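Long-range contacts in toxin secretion ATP-binding protein (Vibrio parahaemolyticus RIMD 2210633, PDB 3B79), which probably works as an ATP-driven membrane exporter in toxin secretion, this chain being its N-terminal peptidase C39-like domain: residues V75-D80 / Q116-Y121; C82-I87 / A94-L99; A51-K56 / F122-Q127; P7-L12 / G37-F42. One frame throughout, in Å; residues are numbered along the deposited sequence.

Interaction 1. Residues V75-D80 / Q116-Y121; sequences VLKGGD and QYTGRY
Val75 O is gripped twice by Thr118. Thr118 N lies 3.1 Å from Val75 O, in the plane of that carbonyl. The hydroxyl OG1 of Thr118 is nearer, 2.8 Å from Val75 O, but comes from above the plane. Thr118 chi1 of 62° sets OG1 between its own backbone N and carbonyl carbon. The methyl Thr118 CG2 packs on the backbone of Leu76, 3.5 Å from Leu76 C. Along the same edge, Val75 N donates to Arg120 O at 3.0 Å and Lys77 N to Gln116 O at 2.8 Å. Leu76 and Tyr117 face each other as a non-hydrogen-bonded antiparallel pair with diverging side chains. The contact joins the end of strand 72-76 to strand 117-118 and to the start of strand 120-126, in the antiparallel sheet of the papain-like C39 fold. The chain turns a corner at Gly119, between these last two strands. There Thr118 OG1 also accepts from Arg120 N at 3.1 Å, an ST turn. Arg120 bends at chi3, and its guanidinium lays one face over Thr118 OG1. Gly119 N sits over the Tyr117 ring, whose OH binds Ala60 O. A water joins Lys77 O to Gln116 OE1. Lys77 NZ is hydrogen-bonded to Glu115 O.

Interaction 2. Residues C82-I87 / A94-L99; sequences CVLNSI and AEVTTL
Asn85 turns CG back beside its own backbone N (chi1 -59°), and Thr97 holds OG1 beside its backbone N in a like way (chi1 -52°). The two side chains then meet at about a right angle. Asn85 ND2 donates to Thr97 OG1 at 2.9 Å, with the hydroxyl oxygen tilted slightly out of the amide plane. A second, weak bond runs from ND2 to Glu95 O. Tyr14 and Pro105 pack beside this pair.

Glu95 O accepts from two backbone N-H groups. Asn85 N binds it at 2.8 Å and Ser86 N at 3.3 Å, both from the same face of the carbonyl plane. Glu95 N returns a bond to Ser86 O. Ser86 OG rests against Glu95 CB at 3.4 Å, while the Glu95 carboxylate turns away to Ser107 OG. Further along, Val83 and Thr97 exchange two backbone bonds. Their side chains lie side by side, pointing the same way, with CB of Val83 3.8 Å from CB of Thr97.

The other face is apolar. Leu84 CD1 reaches between two residues, 4.2 Å from Ala94 CB and 4.1 Å from Val96 CG1. Ile87 CG1 lies 4.0 Å from Ala94 CB, and Cys82 SG leans on Val96 CG1. Leu113 of helix 110-116 covers Cys82, Leu84, Ala94 and Val96, while helix 7-18 lies on the opposite face, against Val83 and Thr97. Because Asn85 and Ser86 both face Glu95, the register slips by one residue: a classic beta bulge in the antiparallel hairpin of strands 80-88 and 93-97.

Interaction 3. Residues A51-K56 / F122-Q127; sequences AGLVAK and FLVKKQ
Val124 is the apolar centre, touching Leu53 with one branch and Ala55 with the other. Its CG1 stands anti to the backbone N (chi1 -174°) and meets Leu53 CD1 at 3.9 Å, the two side chains crossing at a slant. Val124 CG2 lies 4.2 Å from Ala55 CB. The strands are 53-56 and 122-126, an antiparallel pair at the edge of the sheet of this papain-like domain. Strand 53-59 is the outermost one within the chain. Phe122 extends the apolar row, with CD1 4.1 Å from Ala55 CB. Its ring brings an edge to Lys56 N, which lies in the ring plane. Ala48 of helix 44-51 packs on Leu53 and Ala55, and Val15 of helix 7-18 packs on Val124.

The opposite face carries Val54, Lys56, Leu123 and Lys125. There Lys125 CG approaches Val54 CB, and the chain of Lys125 runs on fully extended. Two pairs of reciprocal backbone bonds hold the strands, Val54 with Lys125 and Lys56 with Leu123. Val54 N to Lys125 O is 2.8 Å. A water gives a bond to Leu123 O and a weak one to Val54 O.

At the outer end, Gly52 closes helix 44-51 in a Schellman motif. The Gln127 side chain is laid along this glycine, with CD 3.7 Å from Gly52 CA. Gln127 N donates to Gly52 O at 3.0 Å, tilted 33° out of the carbonyl plane.

Interaction 4. Residues P7-L12 / G37-F42; sequences PLLNSL and GKLTPF
Leu8 and Leu39 bring the first turn of helix 7-18 and the irregular segment 37-42 nearest each other, with CA of Leu8 6.1 Å from CA of Leu39. This is helix-to-loop packing in the papain-like fold. In C39 peptidases the corresponding helix carries the catalytic cysteine near its start; residues 7-12 contain no cysteine, consistent with a C39-like domain that may lack peptidase activity. The loop here leads from helix 25-29 to helix 44-51.

No direct hydrogen bond joins the two segments, and the grip is apolar. Leu8 points at the loop and meets Leu39 flank to flank, with CB of Leu8 4.1 Å from CB of Leu39. Its CD1 reaches further, onto the peptide between Thr40 and Pro41, 3.4 Å from Thr40 C. The same methyl, Leu8 CD1, touches the proline ring at Pro41 CD, 3.9 Å away.

Leu39 sends its side chain back over the helix. Its CG is anti to the carbonyl carbon (chi1 -77°), and this carries CD1 onto Leu9. Leu39 CD1 lies 3.9 Å from Leu9 CA and 4.0 Å from Leu9 CB, the two side chains crossing at about a right angle. Leu12 CD2 makes a looser touch on Leu39 CD1. Val29 and Ala47 pack on Leu39 from neighbouring helices.

Asp6 links both backbones, taking Leu9 N on OD1 and Leu39 N on OD2. A water donates to Leu39 O at 2.9 Å and accepts a weak bond from Leu8 N.

In the fold
Interactions 1, 2 and 3 belong to one antiparallel sheet. Interaction 2 is nested in the chain loop closed by interaction 1, which is nested in that of interaction 3. Leu76 CD1 meets Cys82 SG at 3.9 Å, joining interactions 1 and 2. Val75 CG2 meets Phe122 CE2 at 4.0 Å, joining 1 and 3. The centres of 2 and 3 are about 17 Å apart, without touching. Interaction 4 touches all three: Pro7 CG is 3.8 Å from Gly79 O, Ser11 O is 3.6 Å from Val83 CG2, and Pro41 O is 3.5 Å from Phe122 CZ. In active C39 peptidases the catalytic cysteine and histidine probably lie where the equivalents of helix 7-18 and strand 80-88 meet.

Interaction 1. Residues V75-D80 / Q116-Y121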
loop_
_atom_site.group_PDB
_atom_site.type_symbol
_atom_site.label_atom_id
_atom_site.label_comp_id
_atom_site.label_asym_id
_atom_site.label_seq_id
_atom_site.Cartn_x
_atom_site.Cartn_y
_atom_site.Cartn_z
ATOM N N VAL A 75 4.220 -3.486 -3.583
ATOM C CA VAL A 75 5.342 -2.777 -4.192
ATOM C C VAL A 75 5.319 -3.048 -5.681
ATOM O O VAL A 75 5.288 -4.197 -6.144
ATOM C CB VAL A 75 6.663 -3.291 -3.587
ATOM C CG1 VAL A 75 7.842 -2.606 -4.269
ATOM C CG2 VAL A 75 6.696 -3.061 -2.064
ATOM N N LEU A 76 5.302 -1.961 -6.457
ATOM C CA LEU A 76 5.160 -2.037 -7.927
ATOM C C LEU A 76 6.499 -1.594 -8.558
ATOM O O LEU A 76 7.333 -0.966 -7.916
ATOM C CB LEU A 76 4.035 -1.108 -8.404
ATOM C CG LEU A 76 2.661 -1.413 -7.779
ATOM C CD1 LEU A 76 1.665 -0.375 -8.294
ATOM C CD2 LEU A 76 2.167 -2.818 -8.078
ATOM N N LYS A 77 6.676 -1.949 -9.818
ATOM C CA LYS A 77 7.911 -1.612 -10.546
ATOM C C LYS A 77 8.121 -0.103 -10.572
ATOM O O LYS A 77 7.175 0.675 -10.571
ATOM C CB LYS A 77 7.818 -2.135 -11.984
ATOM C CG LYS A 77 7.862 -3.650 -12.094
ATOM C CD LYS A 77 7.648 -4.061 -13.552
ATOM C CE LYS A 77 7.709 -5.590 -13.656
ATOM N NZ LYS A 77 7.311 -6.037 -15.048
ATOM N N GLY A 78 9.394 0.288 -10.590
ATOM C CA GLY A 78 9.736 1.695 -10.769
ATOM C C GLY A 78 9.540 2.571 -9.537
ATOM O O GLY A 78 9.294 3.784 -9.695
ATOM N N GLY A 79 9.546 1.971 -8.339
ATOM C CA GLY A 79 9.385 2.737 -7.096
ATOM C C GLY A 79 7.943 3.125 -6.817
ATOM O O GLY A 79 7.701 4.018 -6.024
ATOM N N ASP A 80 6.985 2.474 -7.470
ATOM C CA ASP A 80 5.581 2.792 -7.269
ATOM C C ASP A 80 4.968 1.798 -6.278
ATOM O O ASP A 80 5.588 0.776 -5.922
ATOM C CB ASP A 80 4.844 2.776 -8.612
ATOM C CG ASP A 80 3.458 3.383 -8.546
ATOM O OD1 ASP A 80 3.117 4.241 -7.666
ATOM O OD2 ASP A 80 2.675 3.012 -9.469
ATOM N N GLN A 116 2.749 -5.079 -13.355
ATOM C CA GLN A 116 3.510 -4.099 -12.574
ATOM C C GLN A 116 3.963 -4.597 -11.203
ATOM O O GLN A 116 4.762 -3.921 -10.535
ATOM C CB GLN A 116 2.766 -2.764 -12.401
ATOM C CG GLN A 116 2.395 -2.125 -13.730
ATOM C CD GLN A 116 3.593 -1.883 -14.623
ATOM O OE1 GLN A 116 4.678 -1.515 -14.152
ATOM N NE2 GLN A 116 3.416 -2.150 -15.929
ATOM N N TYR A 117 3.393 -5.695 -10.719
ATOM C CA TYR A 117 3.668 -6.135 -9.357
ATOM C C TYR A 117 5.050 -6.785 -9.267
ATOM O O TYR A 117 5.405 -7.593 -10.129
ATOM C CB TYR A 117 2.566 -7.130 -8.958
ATOM C CG TYR A 117 2.791 -7.773 -7.602
ATOM C CD1 TYR A 117 2.941 -6.986 -6.465
ATOM C CD2 TYR A 117 2.854 -9.156 -7.473
ATOM C CE1 TYR A 117 3.153 -7.585 -5.229
ATOM C CE2 TYR A 117 3.035 -9.735 -6.235
ATOM C CZ TYR A 117 3.162 -8.949 -5.137
ATOM O OH TYR A 117 3.379 -9.533 -3.892
ATOM N N THR A 118 5.820 -6.427 -8.233
ATOM C CA THR A 118 7.197 -6.915 -8.104
ATOM C C THR A 118 7.313 -8.270 -7.440
ATOM O O THR A 118 8.401 -8.863 -7.467
ATOM C CB THR A 118 8.020 -5.962 -7.218
ATOM O OG1 THR A 118 7.453 -5.935 -5.891
ATOM C CG2 THR A 118 8.113 -4.570 -7.827
ATOM N N GLY A 119 6.260 -8.754 -6.777
ATOM C CA GLY A 119 6.386 -9.953 -5.954
ATOM C C GLY A 119 6.550 -9.662 -4.476
ATOM O O GLY A 119 6.634 -10.595 -3.670
ATOM N N ARG A 120 6.662 -8.381 -4.109
ATOM C CA ARG A 120 6.834 -7.976 -2.709
ATOM C C ARG A 120 5.636 -7.144 -2.265
ATOM O O ARG A 120 5.164 -6.271 -3.017
ATOM C CB ARG A 120 8.109 -7.150 -2.556
ATOM C CG ARG A 120 9.364 -7.944 -2.909
ATOM C CD ARG A 120 10.653 -7.110 -2.770
ATOM N NE ARG A 120 10.753 -5.932 -3.639
ATOM C CZ ARG A 120 11.008 -5.868 -4.944
ATOM N NH1 ARG A 120 11.196 -6.972 -5.706
ATOM N NH2 ARG A 120 11.083 -4.631 -5.473
ATOM N N TYR A 121 5.148 -7.388 -1.050
ATOM C CA TYR A 121 4.016 -6.610 -0.523
ATOM C C TYR A 121 4.196 -6.428 0.977
ATOM O O TYR A 121 5.020 -7.115 1.588
ATOM C CB TYR A 121 2.671 -7.336 -0.835
ATOM C CG TYR A 121 2.468 -8.561 0.042
ATOM C CD1 TYR A 121 1.686 -8.475 1.187
ATOM C CD2 TYR A 121 3.067 -9.803 -0.285
ATOM C CE1 TYR A 121 1.561 -9.598 2.018
ATOM C CE2 TYR A 121 2.923 -10.905 0.540
ATOM C CZ TYR A 121 2.175 -10.777 1.664
ATOM O OH TYR A 121 2.053 -11.869 2.498
HETATM O O HOH W 1 4.601 0.111 -11.755
#

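Interaction 2. Residues C82-I87 / A94-L99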
loop_
_atom_site.group_PDB
_atom_site.type_symbol
_atom_site.label_atom_id
_atom_site.label_comp_id
_atom_site.label_asym_id
_atom_site.label_seq_id
_atom_site.Cartn_x
_atom_site.Cartn_y
_atom_site.Cartn_z
ATOM N N CYS A 82 0.774 0.544 -4.563
ATOM C CA CYS A 82 -0.658 0.778 -4.450
ATOM C C CYS A 82 -1.223 -0.037 -3.301
ATOM O O CYS A 82 -0.547 -0.917 -2.751
ATOM C CB CYS A 82 -1.433 0.470 -5.744
ATOM S SG CYS A 82 -1.453 -1.291 -6.206
ATOM N N VAL A 83 -2.454 0.282 -2.913
ATOM C CA VAL A 83 -3.181 -0.583 -2.009
ATOM C C VAL A 83 -3.888 -1.639 -2.859
ATOM O O VAL A 83 -4.492 -1.301 -3.887
ATOM C CB VAL A 83 -4.248 0.184 -1.196
ATOM C CG1 VAL A 83 -4.959 -0.712 -0.203
ATOM C CG2 VAL A 83 -3.565 1.347 -0.461
ATOM N N LEU A 84 -3.857 -2.898 -2.415
ATOM C CA LEU A 84 -4.712 -3.934 -2.973
ATOM C C LEU A 84 -5.892 -4.080 -2.024
ATOM O O LEU A 84 -5.733 -4.485 -0.854
ATOM C CB LEU A 84 -3.960 -5.286 -3.058
ATOM C CG LEU A 84 -4.815 -6.417 -3.635
ATOM C CD1 LEU A 84 -5.320 -6.106 -5.066
ATOM C CD2 LEU A 84 -3.987 -7.750 -3.653
ATOM N N ASN A 85 -7.083 -3.772 -2.546
ATOM C CA ASN A 85 -8.300 -3.847 -1.736
ATOM C C ASN A 85 -9.024 -5.183 -1.905
ATOM O O ASN A 85 -9.559 -5.726 -0.928
ATOM C CB ASN A 85 -9.249 -2.714 -2.153
ATOM C CG ASN A 85 -8.616 -1.315 -1.974
ATOM O OD1 ASN A 85 -8.734 -0.690 -0.906
ATOM N ND2 ASN A 85 -8.018 -0.812 -2.982
ATOM N N SER A 86 -9.024 -5.738 -3.121
ATOM C CA SER A 86 -9.657 -7.038 -3.407
ATOM C C SER A 86 -9.242 -7.521 -4.785
ATOM O O SER A 86 -8.775 -6.728 -5.596
ATOM C CB SER A 86 -11.190 -6.966 -3.314
ATOM O OG SER A 86 -11.744 -6.167 -4.336
ATOM N N ILE A 87 -9.421 -8.818 -5.045
ATOM C CA ILE A 87 -9.252 -9.400 -6.387
ATOM C C ILE A 87 -10.415 -10.303 -6.699
ATOM O O ILE A 87 -10.806 -11.111 -5.847
ATOM C CB ILE A 87 -7.924 -10.201 -6.635
ATOM C CG1 ILE A 87 -6.703 -9.299 -6.548
ATOM C CG2 ILE A 87 -7.952 -10.954 -7.993
ATOM C CD1 ILE A 87 -5.351 -10.045 -6.676
ATOM N N ALA A 94 -8.996 -6.388 -10.336
ATOM C CA ALA A 94 -8.499 -6.080 -9.000
ATOM C C ALA A 94 -9.023 -4.727 -8.604
ATOM O O ALA A 94 -9.129 -3.829 -9.456
ATOM C CB ALA A 94 -6.937 -6.071 -8.972
ATOM N N GLU A 95 -9.339 -4.569 -7.333
ATOM C CA GLU A 95 -9.658 -3.266 -6.807
ATOM C C GLU A 95 -8.427 -2.765 -6.071
ATOM O O GLU A 95 -7.886 -3.477 -5.201
ATOM C CB GLU A 95 -10.857 -3.313 -5.868
ATOM C CG GLU A 95 -11.589 -2.005 -5.699
ATOM C CD GLU A 95 -12.542 -1.689 -6.844
ATOM O OE1 GLU A 95 -13.003 -0.537 -6.912
ATOM O OE2 GLU A 95 -12.778 -2.545 -7.707
ATOM N N VAL A 96 -7.952 -1.601 -6.500
ATOM C CA VAL A 96 -6.723 -1.014 -5.977
ATOM C C VAL A 96 -6.927 0.452 -5.635
ATOM O O VAL A 96 -7.840 1.102 -6.182
ATOM C CB VAL A 96 -5.535 -1.128 -6.989
ATOM C CG1 VAL A 96 -5.163 -2.587 -7.183
ATOM C CG2 VAL A 96 -5.904 -0.456 -8.313
ATOM N N THR A 97 -6.094 1.008 -4.759
ATOM C CA THR A 97 -6.134 2.436 -4.496
ATOM C C THR A 97 -4.767 2.943 -4.879
ATOM O O THR A 97 -3.749 2.495 -4.331
ATOM C CB THR A 97 -6.480 2.727 -3.032
ATOM O OG1 THR A 97 -7.663 2.010 -2.680
ATOM C CG2 THR A 97 -6.749 4.194 -2.774
ATOM N N THR A 98 -4.731 3.876 -5.830
ATOM C CA THR A 98 -3.464 4.304 -6.416
ATOM C C THR A 98 -3.184 5.759 -6.093
ATOM O O THR A 98 -4.050 6.493 -5.612
ATOM C CB THR A 98 -3.473 4.132 -7.939
ATOM O OG1 THR A 98 -4.408 5.072 -8.512
ATOM C CG2 THR A 98 -3.876 2.701 -8.330
ATOM N N LEU A 99 -1.961 6.230 -6.408
ATOM C CA LEU A 99 -1.682 7.618 -6.181
ATOM C C LEU A 99 -2.653 8.524 -6.967
ATOM O O LEU A 99 -3.094 9.565 -6.445
ATOM C CB LEU A 99 -0.246 7.903 -6.620
ATOM C CG LEU A 99 0.338 9.231 -6.176
ATOM C CD1 LEU A 99 0.322 9.410 -4.665
ATOM C CD2 LEU A 99 1.800 9.342 -6.688
#

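Interaction 3. Residues A51-K56 / F122-Q127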
loop_
_atom_site.group_PDB
_atom_site.type_symbol
_atom_site.label_atom_id
_atom_site.label_comp_id
_atom_site.label_asym_id
_atom_site.label_seq_id
_atom_site.Cartn_x
_atom_site.Cartn_y
_atom_site.Cartn_z
ATOM N N ALA A 51 1.773 5.504 12.753
ATOM C CA ALA A 51 0.325 5.530 12.504
ATOM C C ALA A 51 -0.500 4.684 13.505
ATOM O O ALA A 51 -1.727 4.822 13.543
ATOM C CB ALA A 51 0.054 5.040 11.095
ATOM N N GLY A 52 0.135 3.807 14.287
ATOM C CA GLY A 52 -0.543 2.850 15.161
ATOM C C GLY A 52 -0.780 1.557 14.439
ATOM O O GLY A 52 -1.636 0.768 14.882
ATOM N N LEU A 53 0.009 1.296 13.382
ATOM C CA LEU A 53 -0.083 0.063 12.592
ATOM C C LEU A 53 1.217 -0.741 12.699
ATOM O O LEU A 53 2.215 -0.233 13.182
ATOM C CB LEU A 53 -0.340 0.401 11.102
ATOM C CG LEU A 53 -1.652 1.157 10.789
ATOM C CD1 LEU A 53 -1.593 1.687 9.380
ATOM C CD2 LEU A 53 -2.855 0.260 11.039
ATOM N N VAL A 54 1.179 -1.963 12.218
ATOM C CA VAL A 54 2.357 -2.786 12.051
ATOM C C VAL A 54 2.400 -3.176 10.589
ATOM O O VAL A 54 1.379 -3.663 10.041
ATOM C CB VAL A 54 2.270 -4.073 12.848
ATOM C CG1 VAL A 54 3.602 -4.877 12.675
ATOM C CG2 VAL A 54 1.980 -3.785 14.303
ATOM N N ALA A 55 3.533 -2.914 9.924
ATOM C CA ALA A 55 3.670 -3.288 8.524
ATOM C C ALA A 55 4.896 -4.155 8.358
ATOM O O ALA A 55 5.986 -3.809 8.837
ATOM C CB ALA A 55 3.792 -2.045 7.632
ATOM N N LYS A 56 4.742 -5.241 7.626
ATOM C CA LYS A 56 5.844 -6.193 7.451
ATOM C C LYS A 56 5.929 -6.619 5.982
ATOM O O LYS A 56 4.912 -7.023 5.395
ATOM C CB LYS A 56 5.609 -7.460 8.288
ATOM C CG LYS A 56 6.752 -8.503 8.113
ATOM C CD LYS A 56 6.589 -9.716 9.034
ATOM C CE LYS A 56 7.105 -11.013 8.341
ATOM N NZ LYS A 56 8.534 -11.369 8.682
ATOM N N PHE A 122 3.428 -5.505 1.566
ATOM C CA PHE A 122 3.365 -5.342 3.020
ATOM C C PHE A 122 2.044 -5.804 3.538
ATOM O O PHE A 122 0.965 -5.379 3.062
ATOM C CB PHE A 122 3.584 -3.898 3.459
ATOM C CG PHE A 122 5.001 -3.446 3.256
ATOM C CD1 PHE A 122 5.868 -3.419 4.355
ATOM C CD2 PHE A 122 5.475 -3.008 2.011
ATOM C CE1 PHE A 122 7.179 -3.009 4.199
ATOM C CE2 PHE A 122 6.812 -2.584 1.881
ATOM C CZ PHE A 122 7.637 -2.605 2.979
ATOM N N LEU A 123 2.134 -6.669 4.552
ATOM C CA LEU A 123 1.014 -7.042 5.415
ATOM C C LEU A 123 0.848 -5.980 6.486
ATOM O O LEU A 123 1.806 -5.735 7.232
ATOM C CB LEU A 123 1.351 -8.363 6.132
ATOM C CG LEU A 123 0.428 -8.728 7.308
ATOM C CD1 LEU A 123 -1.001 -9.042 6.845
ATOM C CD2 LEU A 123 0.957 -9.896 8.127
ATOM N N VAL A 124 -0.336 -5.369 6.585
ATOM C CA VAL A 124 -0.532 -4.246 7.502
ATOM C C VAL A 124 -1.663 -4.602 8.443
ATOM O O VAL A 124 -2.730 -5.075 7.980
ATOM C CB VAL A 124 -0.852 -2.950 6.731
ATOM C CG1 VAL A 124 -0.903 -1.780 7.716
ATOM C CG2 VAL A 124 0.174 -2.640 5.670
ATOM N N LYS A 125 -1.467 -4.388 9.736
ATOM C CA LYS A 125 -2.508 -4.683 10.731
ATOM C C LYS A 125 -2.390 -3.631 11.830
ATOM O O LYS A 125 -1.429 -2.869 11.882
ATOM C CB LYS A 125 -2.350 -6.115 11.288
ATOM C CG LYS A 125 -1.073 -6.289 12.073
ATOM C CD LYS A 125 -0.899 -7.733 12.525
ATOM C CE LYS A 125 0.412 -7.893 13.281
ATOM N NZ LYS A 125 0.556 -9.357 13.677
ATOM N N LYS A 126 -3.391 -3.571 12.707
ATOM C CA LYS A 126 -3.359 -2.622 13.817
ATOM C C LYS A 126 -2.395 -3.112 14.898
ATOM O O LYS A 126 -2.366 -4.311 15.196
ATOM C CB LYS A 126 -4.774 -2.485 14.396
ATOM C CG LYS A 126 -4.889 -1.461 15.495
ATOM C CD LYS A 126 -6.340 -1.406 16.052
ATOM C CE LYS A 126 -6.468 -0.343 17.141
ATOM N NZ LYS A 126 -6.216 0.968 16.549
ATOM N N GLN A 127 -1.642 -2.189 15.516
ATOM C CA GLN A 127 -0.832 -2.500 16.719
ATOM C C GLN A 127 -1.738 -3.048 17.853
ATOM O O GLN A 127 -2.842 -2.531 18.031
ATOM C CB GLN A 127 -0.236 -1.207 17.258
ATOM C CG GLN A 127 0.979 -0.765 16.574
ATOM C CD GLN A 127 1.568 0.523 17.188
ATOM O OE1 GLN A 127 1.241 0.903 18.319
ATOM N NE2 GLN A 127 2.400 1.217 16.419
HETATM O O HOH W 2 -3.327 1.377 16.997
HETATM O O HOH W 3 1.980 -6.601 9.806
#

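Interaction 4. Residues P7-L12 / G37-F42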
loop_
_atom_site.group_PDB
_atom_site.type_symbol
_atom_site.label_atom_id
_atom_site.label_comp_id
_atom_site.label_asym_id
_atom_site.label_seq_id
_atom_site.Cartn_x
_atom_site.Cartn_y
_atom_site.Cartn_z
ATOM N N PRO A 7 3.990 7.627 -3.393
ATOM C CA PRO A 7 3.019 6.527 -3.508
ATOM C C PRO A 7 2.915 5.659 -2.243
ATOM O O PRO A 7 1.814 5.235 -1.913
ATOM C CB PRO A 7 3.566 5.673 -4.667
ATOM C CG PRO A 7 4.739 6.324 -5.174
ATOM C CD PRO A 7 5.090 7.540 -4.375
ATOM N N LEU A 8 4.028 5.352 -1.570
ATOM C CA LEU A 8 3.975 4.520 -0.385
ATOM C C LEU A 8 3.265 5.243 0.740
ATOM O O LEU A 8 2.518 4.621 1.506
ATOM C CB LEU A 8 5.374 4.077 0.064
ATOM C CG LEU A 8 5.983 2.823 -0.540
ATOM C CD1 LEU A 8 7.347 2.707 0.045
ATOM C CD2 LEU A 8 5.155 1.565 -0.289
ATOM N N LEU A 9 3.506 6.540 0.880
ATOM C CA LEU A 9 2.815 7.327 1.891
ATOM C C LEU A 9 1.312 7.358 1.580
ATOM O O LEU A 9 0.481 7.202 2.492
ATOM C CB LEU A 9 3.399 8.758 1.961
ATOM C CG LEU A 9 2.778 9.656 3.058
ATOM C CD1 LEU A 9 2.860 9.038 4.447
ATOM C CD2 LEU A 9 3.503 11.031 3.045
ATOM N N ASN A 10 0.944 7.534 0.303
ATOM C CA ASN A 10 -0.474 7.509 -0.041
ATOM C C ASN A 10 -1.094 6.170 0.371
ATOM O O ASN A 10 -2.201 6.109 0.938
ATOM C CB ASN A 10 -0.654 7.738 -1.556
ATOM C CG ASN A 10 -2.111 7.953 -1.944
ATOM O OD1 ASN A 10 -2.831 7.010 -2.416
ATOM N ND2 ASN A 10 -2.588 9.138 -1.679
ATOM N N SER A 11 -0.390 5.083 0.054
ATOM C CA SER A 11 -0.925 3.759 0.375
ATOM C C SER A 11 -1.071 3.580 1.899
ATOM O O SER A 11 -2.067 3.043 2.386
ATOM C CB SER A 11 -0.001 2.662 -0.195
ATOM O OG SER A 11 0.073 2.765 -1.608
ATOM N N LEU A 12 -0.066 4.041 2.661
ATOM C CA LEU A 12 -0.116 3.889 4.114
ATOM C C LEU A 12 -1.234 4.735 4.718
ATOM O O LEU A 12 -1.912 4.285 5.649
ATOM C CB LEU A 12 1.234 4.332 4.704
ATOM C CG LEU A 12 1.318 4.263 6.222
ATOM C CD1 LEU A 12 1.114 2.835 6.742
ATOM C CD2 LEU A 12 2.666 4.852 6.709
ATOM N N GLY A 37 12.633 12.979 -0.659
ATOM C CA GLY A 37 11.406 13.414 -0.012
ATOM C C GLY A 37 10.313 12.365 0.142
ATOM O O GLY A 37 9.173 12.716 0.431
ATOM N N LYS A 38 10.663 11.092 -0.055
ATOM C CA LYS A 38 9.676 10.014 -0.112
ATOM C C LYS A 38 10.031 8.849 0.813
ATOM O O LYS A 38 11.202 8.534 1.091
ATOM C CB LYS A 38 9.583 9.458 -1.522
ATOM C CG LYS A 38 9.040 10.442 -2.599
ATOM C CD LYS A 38 8.973 9.724 -3.946
ATOM C CE LYS A 38 8.481 10.606 -5.121
ATOM N NZ LYS A 38 8.530 9.825 -6.441
ATOM N N LEU A 39 8.977 8.187 1.262
ATOM C CA LEU A 39 9.143 6.902 1.938
ATOM C C LEU A 39 9.698 5.844 0.977
ATOM O O LEU A 39 9.528 5.932 -0.251
ATOM C CB LEU A 39 7.798 6.427 2.475
ATOM C CG LEU A 39 7.275 7.082 3.744
ATOM C CD1 LEU A 39 5.929 6.465 4.072
ATOM C CD2 LEU A 39 8.210 6.838 4.921
ATOM N N THR A 40 10.380 4.857 1.549
ATOM C CA THR A 40 10.825 3.676 0.792
ATOM C C THR A 40 10.356 2.463 1.584
ATOM O O THR A 40 9.945 2.594 2.726
ATOM C CB THR A 40 12.357 3.642 0.710
ATOM O OG1 THR A 40 12.835 3.388 2.033
ATOM C CG2 THR A 40 12.901 4.949 0.177
ATOM N N PRO A 41 10.461 1.268 0.985
ATOM C CA PRO A 41 10.105 0.065 1.736
ATOM C C PRO A 41 10.895 -0.111 3.047
ATOM O O PRO A 41 10.393 -0.703 4.000
ATOM C CB PRO A 41 10.388 -1.076 0.748
ATOM C CG PRO A 41 10.138 -0.422 -0.608
ATOM C CD PRO A 41 10.786 0.959 -0.428
ATOM N N PHE A 42 12.117 0.422 3.075
ATOM C CA PHE A 42 12.916 0.315 4.297
ATOM C C PHE A 42 12.377 1.106 5.454
ATOM O O PHE A 42 12.620 0.744 6.615
ATOM C CB PHE A 42 14.369 0.785 4.015
ATOM C CG PHE A 42 15.015 0.023 2.898
ATOM C CD1 PHE A 42 15.743 -1.156 3.166
ATOM C CD2 PHE A 42 14.937 0.498 1.586
ATOM C CE1 PHE A 42 16.307 -1.881 2.118
ATOM C CE2 PHE A 42 15.525 -0.217 0.522
ATOM C CZ PHE A 42 16.215 -1.417 0.818
HETATM O O HOH W 4 7.284 6.181 -2.040
#